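Side-chain contacts in malonyl-CoA-[acyl-carrier-protein] transacylase (Coxiella burnetii, PDB 3TQE), which probably transfers the malonyl group from malonyl-CoA to holo-acyl carrier protein, a step that supplies fatty acid synthesis: residues I77-E82 with L109-A114; E82-P87 with T302-I307. All coordinates share one frame; numbering follows the deposited sequence. Where two conformers were deposited one is given.

Overall arrangement
Helix 63-83 serves both contacts. Its last turns, 77-82, meet the start of helix 111-128 in contact 1, closing a short loop of 26 residues that holds strand 91-94 and helix 97-105. Contact 2 starts where the helix ends. Residues 82-87 meet the start of the C-terminal helix 304-313, and 214 residues lie between the two segments. Along the chain the segments alternate, so the contacts cross. They share Glu82, and their centres are about 14 Å apart. Ile307 of contact 2 also packs on Cys80 and Trp81 of the contact 1 segment. Together they tie helix 63-83 to helices 111-128 and 304-313.

Contact 1 of 2, residues I77-E82 with L109-A114; sequences IFRCWE and LKFEEA. With EDO (1,2-ethanediol), chain D.
The guanidinium of Arg79 meets Phe111 through NH2, which rests 3.8 Å from both Phe111 CB and the ring atom Phe111 CD2. The edge of the guanidinium formed by NE and NH2 is taken by a 1,2-ethanediol, probably from the crystallisation liquor. Arg79 NE donates to EDO O1 at 2.8 Å, with an N-H...O angle of 167°. Arg79 NH2 donates to EDO O2 at 2.8 Å and 170°, so two nearly straight bonds grip the two hydroxyl oxygens of the diol. EDO C1 comes within 4.1 Å of Phe78 CD2. One face of the Phe78 ring carries Glu82 CG, offset toward the rim. Arg79 spans the gap between the helices because its chain is extended from CG to NE. A water continues the bridge. It accepts from Arg79 NH2 at 2.9 Å and donates to Glu112 OE2 at 3.1 Å. The two charged groups thus meet through water and not directly. Arg79 NH1 bonds to Thr36 and Gln39 of helix 31-44. With the two bonds to the diol, this limits rotation of the guanidinium. The contact lies away from the glycine pockets and the probable catalytic residues. It is a sparse helix-helix contact within the acyl transferase domain, made by one arginine on one phenylalanine with a water link to Glu112, and it joins helix 63-83 to the first turn of helix 111-128.

Contact 2 of 2, residues E82-P87 with T302-I307; sequences EALGGP and TTTELI
A Schellman motif ends helix 63-83, and its C-cap residue Leu84 packs on the first turn of the C-terminal helix 304-313. Leu84 CD1 reaches Ile307 CG2 at 3.6 Å, the closest approach between the segments. The same methyl lies 4.0 Å from Ile307 CD1, so it rests against both branches of the isoleucine. Leu84 CD1 also touches Thr304 CG2 at 3.9 Å, and Leu84 CD2 meets that methyl at 4.1 Å. The leucine crosses each of the two side chains at about a right angle. In Thr304, OG1 lies beside the backbone N (chi1 -64°) and CG2 anti to it, which turns the methyl to Leu84; OG1 bonds to Gln30. No hydrogen bond crosses between the segments. Each helix end is instead closed by its own bonds. Gly85, with positive phi (98°), is the C-prime residue. Its N bonds to Glu82 O at 3.1 Å, and Gly86 N bonds to Trp81 O. At the start of helix 304-313, Thr303 is the N-cap: its OG1 accepts from Leu306 N at 3.1 Å. Ile307 is buried and also packs on Cys80 and Trp81, so the contact continues along helix 63-83. This is the apolar meeting of a helix C-terminal end closed by a Schellman motif with a threonine-capped helix N-terminal end, joining the final helix of the acyl transferase domain to helix 63-83.

Contact 1 of 2, residues I77-E82 with L109-A114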
loop_
_atom_site.group_PDB
_atom_site.type_symbol
_atom_site.label_atom_id
_atom_site.label_comp_id
_atom_site.label_asym_id
_atom_site.label_seq_id
_atom_site.Cartn_x
_atom_site.Cartn_y
_atom_site.Cartn_z
ATOM N N ILE A 77 -12.374 -7.093 -0.161
ATOM C CA ILE A 77 -11.855 -8.359 0.380
ATOM C C ILE A 77 -12.010 -8.395 1.880
ATOM O O ILE A 77 -12.402 -9.413 2.449
ATOM C CB ILE A 77 -10.421 -8.601 -0.062
ATOM C CG1 ILE A 77 -10.439 -8.933 -1.559
ATOM C CG2 ILE A 77 -9.757 -9.702 0.771
ATOM C CD1 ILE A 77 -9.097 -8.914 -2.210
ATOM N N PHE A 78 -11.739 -7.283 2.547
ATOM C CA PHE A 78 -11.994 -7.250 3.970
ATOM C C PHE A 78 -13.422 -7.546 4.312
ATOM O O PHE A 78 -13.716 -8.267 5.262
ATOM C CB PHE A 78 -11.612 -5.892 4.511
ATOM C CG PHE A 78 -11.822 -5.756 5.970
ATOM C CD1 PHE A 78 -10.898 -6.259 6.843
ATOM C CD2 PHE A 78 -12.959 -5.162 6.470
ATOM C CE1 PHE A 78 -11.098 -6.153 8.199
ATOM C CE2 PHE A 78 -13.145 -5.052 7.835
ATOM C CZ PHE A 78 -12.229 -5.556 8.662
ATOM N N ARG A 79 -14.336 -7.002 3.532
ATOM C CA ARG A 79 -15.737 -7.224 3.794
ATOM C C ARG A 79 -16.135 -8.670 3.549
ATOM O O ARG A 79 -17.014 -9.185 4.224
ATOM C CB ARG A 79 -16.552 -6.310 2.928
ATOM C CG ARG A 79 -16.474 -4.871 3.381
ATOM C CD ARG A 79 -17.214 -3.944 2.501
ATOM N NE ARG A 79 -17.231 -2.621 3.079
ATOM C CZ ARG A 79 -17.864 -1.593 2.532
ATOM N NH1 ARG A 79 -18.517 -1.739 1.378
ATOM N NH2 ARG A 79 -17.877 -0.423 3.158
ATOM N N CYS A 80 -15.506 -9.302 2.586
ATOM C CA CYS A 80 -15.739 -10.732 2.351
ATOM C C CYS A 80 -15.198 -11.570 3.514
ATOM O O CYS A 80 -15.834 -12.499 3.950
ATOM C CB CYS A 80 -15.079 -11.183 1.070
ATOM S SG CYS A 80 -15.894 -10.581 -0.402
ATOM N N TRP A 81 -14.021 -11.244 4.009
ATOM C CA TRP A 81 -13.480 -11.880 5.202
ATOM C C TRP A 81 -14.476 -11.807 6.329
ATOM O O TRP A 81 -14.765 -12.824 6.962
ATOM C CB TRP A 81 -12.190 -11.181 5.609
ATOM C CG TRP A 81 -11.624 -11.589 6.910
ATOM C CD1 TRP A 81 -11.832 -11.003 8.082
ATOM C CD2 TRP A 81 -10.741 -12.673 7.151
ATOM N NE1 TRP A 81 -11.128 -11.630 9.062
ATOM C CE2 TRP A 81 -10.438 -12.660 8.516
ATOM C CE3 TRP A 81 -10.107 -13.590 6.339
ATOM C CZ2 TRP A 81 -9.578 -13.553 9.082
ATOM C CZ3 TRP A 81 -9.248 -14.476 6.913
ATOM C CH2 TRP A 81 -8.976 -14.436 8.261
ATOM N N GLU A 82 -15.010 -10.625 6.604
ATOM C CA GLU A 82 -15.950 -10.496 7.696
ATOM C C GLU A 82 -17.244 -11.259 7.425
ATOM O O GLU A 82 -17.760 -11.920 8.321
ATOM C CB GLU A 82 -16.203 -9.033 8.009
ATOM C CG GLU A 82 -14.950 -8.379 8.568
ATOM C CD GLU A 82 -15.235 -7.249 9.501
ATOM O OE1 GLU A 82 -16.037 -6.383 9.111
ATOM O OE2 GLU A 82 -14.651 -7.236 10.623
ATOM N N LEU A 109 -11.922 5.753 8.954
ATOM C CA LEU A 109 -12.368 6.543 7.797
ATOM C C LEU A 109 -13.570 5.877 7.171
ATOM O O LEU A 109 -13.603 4.647 7.033
ATOM C CB LEU A 109 -11.317 6.609 6.679
ATOM C CG LEU A 109 -9.966 7.217 6.938
ATOM C CD1 LEU A 109 -9.104 7.104 5.680
ATOM C CD2 LEU A 109 -10.146 8.674 7.390
ATOM N N LYS A 110 -14.543 6.683 6.780
ATOM C CA LYS A 110 -15.702 6.194 6.060
ATOM C C LYS A 110 -15.259 5.798 4.665
ATOM O O LYS A 110 -14.556 6.551 4.006
ATOM C CB LYS A 110 -16.779 7.278 5.956
ATOM C CG LYS A 110 -18.041 6.792 5.276
ATOM C CD LYS A 110 -19.188 7.790 5.354
ATOM C CE LYS A 110 -20.391 7.232 4.624
ATOM N NZ LYS A 110 -21.678 7.700 5.194
ATOM N N PHE A 111 -15.669 4.623 4.215
ATOM C CA PHE A 111 -15.229 4.115 2.923
ATOM C C PHE A 111 -15.425 5.107 1.782
ATOM O O PHE A 111 -14.493 5.373 1.046
ATOM C CB PHE A 111 -15.925 2.787 2.621
ATOM C CG PHE A 111 -15.637 2.250 1.283
ATOM C CD1 PHE A 111 -14.347 2.054 0.885
ATOM C CD2 PHE A 111 -16.639 1.946 0.412
ATOM C CE1 PHE A 111 -14.061 1.572 -0.333
ATOM C CE2 PHE A 111 -16.343 1.447 -0.840
ATOM C CZ PHE A 111 -15.059 1.274 -1.203
ATOM N N GLU A 112 -16.633 5.627 1.597
ATOM C CA GLU A 112 -16.901 6.446 0.408
ATOM C C GLU A 112 -16.119 7.766 0.495
ATOM O O GLU A 112 -15.649 8.281 -0.511
ATOM C CB GLU A 112 -18.394 6.684 0.258
ATOM C CG GLU A 112 -19.155 5.399 -0.080
ATOM C CD GLU A 112 -20.385 5.141 0.804
ATOM O OE1 GLU A 112 -20.977 6.123 1.322
ATOM O OE2 GLU A 112 -20.751 3.947 1.015
ATOM N N GLU A 113 -15.892 8.251 1.705
ATOM C CA GLU A 113 -15.044 9.427 1.877
ATOM C C GLU A 113 -13.606 9.104 1.512
ATOM O O GLU A 113 -12.917 9.882 0.848
ATOM C CB GLU A 113 -15.178 9.976 3.287
ATOM C CG GLU A 113 -16.606 10.455 3.520
ATOM C CD GLU A 113 -16.908 11.023 4.874
ATOM O OE1 GLU A 113 -16.002 11.098 5.735
ATOM O OE2 GLU A 113 -18.108 11.394 5.062
ATOM N N ALA A 114 -13.156 7.933 1.921
ATOM C CA ALA A 114 -11.810 7.503 1.592
ATOM C C ALA A 114 -11.630 7.314 0.092
ATOM O O ALA A 114 -10.563 7.599 -0.433
ATOM C CB ALA A 114 -11.429 6.245 2.383
HETATM C C1 EDO D . -15.038 -1.608 6.013
HETATM O O1 EDO D . -16.054 -2.512 5.627
HETATM C C2 EDO D . -15.686 -0.349 6.564
HETATM O O2 EDO D . -16.661 0.177 5.641
HETATM O O HOH W 1 -19.685 1.827 2.934
#

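Contact 2 of 2, residues E82-P87 with T302-I307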
loop_
_atom_site.group_PDB
_atom_site.type_symbol
_atom_site.label_atom_id
_atom_site.label_comp_id
_atom_site.label_asym_id
_atom_site.label_seq_id
_atom_site.Cartn_x
_atom_site.Cartn_y
_atom_site.Cartn_z
ATOM N N GLU A 82 -15.010 -10.625 6.604
ATOM C CA GLU A 82 -15.950 -10.496 7.696
ATOM C C GLU A 82 -17.244 -11.259 7.425
ATOM O O GLU A 82 -17.760 -11.920 8.321
ATOM C CB GLU A 82 -16.203 -9.033 8.009
ATOM C CG GLU A 82 -14.950 -8.379 8.568
ATOM C CD GLU A 82 -15.235 -7.249 9.501
ATOM O OE1 GLU A 82 -16.037 -6.383 9.111
ATOM O OE2 GLU A 82 -14.651 -7.236 10.623
ATOM N N ALA A 83 -17.712 -11.224 6.184
ATOM C CA ALA A 83 -18.957 -11.899 5.797
ATOM C C ALA A 83 -18.871 -13.388 5.936
ATOM O O ALA A 83 -19.887 -14.052 6.207
ATOM C CB ALA A 83 -19.340 -11.532 4.371
ATOM N N LEU A 84 -17.677 -13.922 5.749
ATOM C CA LEU A 84 -17.438 -15.359 5.795
ATOM C C LEU A 84 -17.056 -15.834 7.198
ATOM O O LEU A 84 -16.722 -16.996 7.393
ATOM C CB LEU A 84 -16.400 -15.755 4.768
ATOM C CG LEU A 84 -16.951 -15.678 3.341
ATOM C CD1 LEU A 84 -15.803 -15.652 2.345
ATOM C CD2 LEU A 84 -17.876 -16.855 3.066
ATOM N N GLY A 85 -17.157 -14.938 8.168
ATOM C CA GLY A 85 -16.949 -15.284 9.555
ATOM C C GLY A 85 -15.575 -14.985 10.115
ATOM O O GLY A 85 -15.228 -15.444 11.203
ATOM N N GLY A 86 -14.789 -14.182 9.411
ATOM C CA GLY A 86 -13.453 -13.915 9.842
ATOM C C GLY A 86 -13.418 -12.938 11.013
ATOM O O GLY A 86 -14.137 -11.949 11.039
ATOM N N PRO A 87 -12.553 -13.205 11.969
ATOM C CA PRO A 87 -12.396 -12.364 13.136
ATOM C C PRO A 87 -11.523 -11.157 12.837
ATOM O O PRO A 87 -10.901 -11.079 11.778
ATOM C CB PRO A 87 -11.727 -13.310 14.110
ATOM C CG PRO A 87 -10.900 -14.151 13.305
ATOM C CD PRO A 87 -11.707 -14.401 12.051
ATOM N N THR A 302 -8.173 -14.036 -2.020
ATOM C CA THR A 302 -8.774 -13.572 -3.257
ATOM C C THR A 302 -9.906 -14.449 -3.794
ATOM O O THR A 302 -10.463 -14.160 -4.852
ATOM C CB THR A 302 -7.705 -13.398 -4.304
ATOM O OG1 THR A 302 -6.891 -14.571 -4.330
ATOM C CG2 THR A 302 -6.849 -12.166 -4.002
ATOM N N THR A 303 -10.270 -15.487 -3.052
ATOM C CA THR A 303 -11.458 -16.273 -3.356
ATOM C C THR A 303 -12.101 -16.729 -2.076
ATOM O O THR A 303 -11.488 -16.692 -1.013
ATOM C CB THR A 303 -11.137 -17.538 -4.172
ATOM O OG1 THR A 303 -10.440 -18.476 -3.331
ATOM C CG2 THR A 303 -10.311 -17.244 -5.416
ATOM N N THR A 304 -13.341 -17.165 -2.177
ATOM C CA THR A 304 -14.077 -17.624 -1.023
ATOM C C THR A 304 -13.333 -18.783 -0.394
ATOM O O THR A 304 -13.201 -18.835 0.824
ATOM C CB THR A 304 -15.515 -18.017 -1.393
ATOM O OG1 THR A 304 -16.180 -16.846 -1.846
ATOM C CG2 THR A 304 -16.251 -18.589 -0.219
ATOM N N GLU A 305 -12.849 -19.717 -1.205
ATOM C CA GLU A 305 -12.144 -20.884 -0.651
ATOM C C GLU A 305 -10.888 -20.451 0.101
ATOM O O GLU A 305 -10.608 -20.950 1.183
ATOM C CB GLU A 305 -11.772 -21.888 -1.751
ATOM C CG GLU A 305 -11.161 -23.221 -1.253
ATOM C CD GLU A 305 -11.309 -24.445 -2.228
ATOM O OE1 GLU A 305 -10.915 -24.377 -3.444
ATOM O OE2 GLU A 305 -11.798 -25.519 -1.754
ATOM N N LEU A 306 -10.146 -19.500 -0.450
ATOM C CA LEU A 306 -8.940 -19.031 0.205
ATOM C C LEU A 306 -9.268 -18.335 1.511
ATOM O O LEU A 306 -8.570 -18.521 2.501
ATOM C CB LEU A 306 -8.165 -18.115 -0.718
ATOM C CG LEU A 306 -7.502 -18.818 -1.890
ATOM C CD1 LEU A 306 -6.974 -17.786 -2.846
ATOM C CD2 LEU A 306 -6.418 -19.773 -1.481
ATOM N N ILE A 307 -10.331 -17.549 1.525
ATOM C CA ILE A 307 -10.747 -16.867 2.738
ATOM C C ILE A 307 -11.119 -17.890 3.800
ATOM O O ILE A 307 -10.693 -17.793 4.946
ATOM C CB ILE A 307 -11.900 -15.887 2.482
ATOM C CG1 ILE A 307 -11.364 -14.704 1.665
ATOM C CG2 ILE A 307 -12.539 -15.454 3.793
ATOM C CD1 ILE A 307 -12.433 -13.831 1.084
#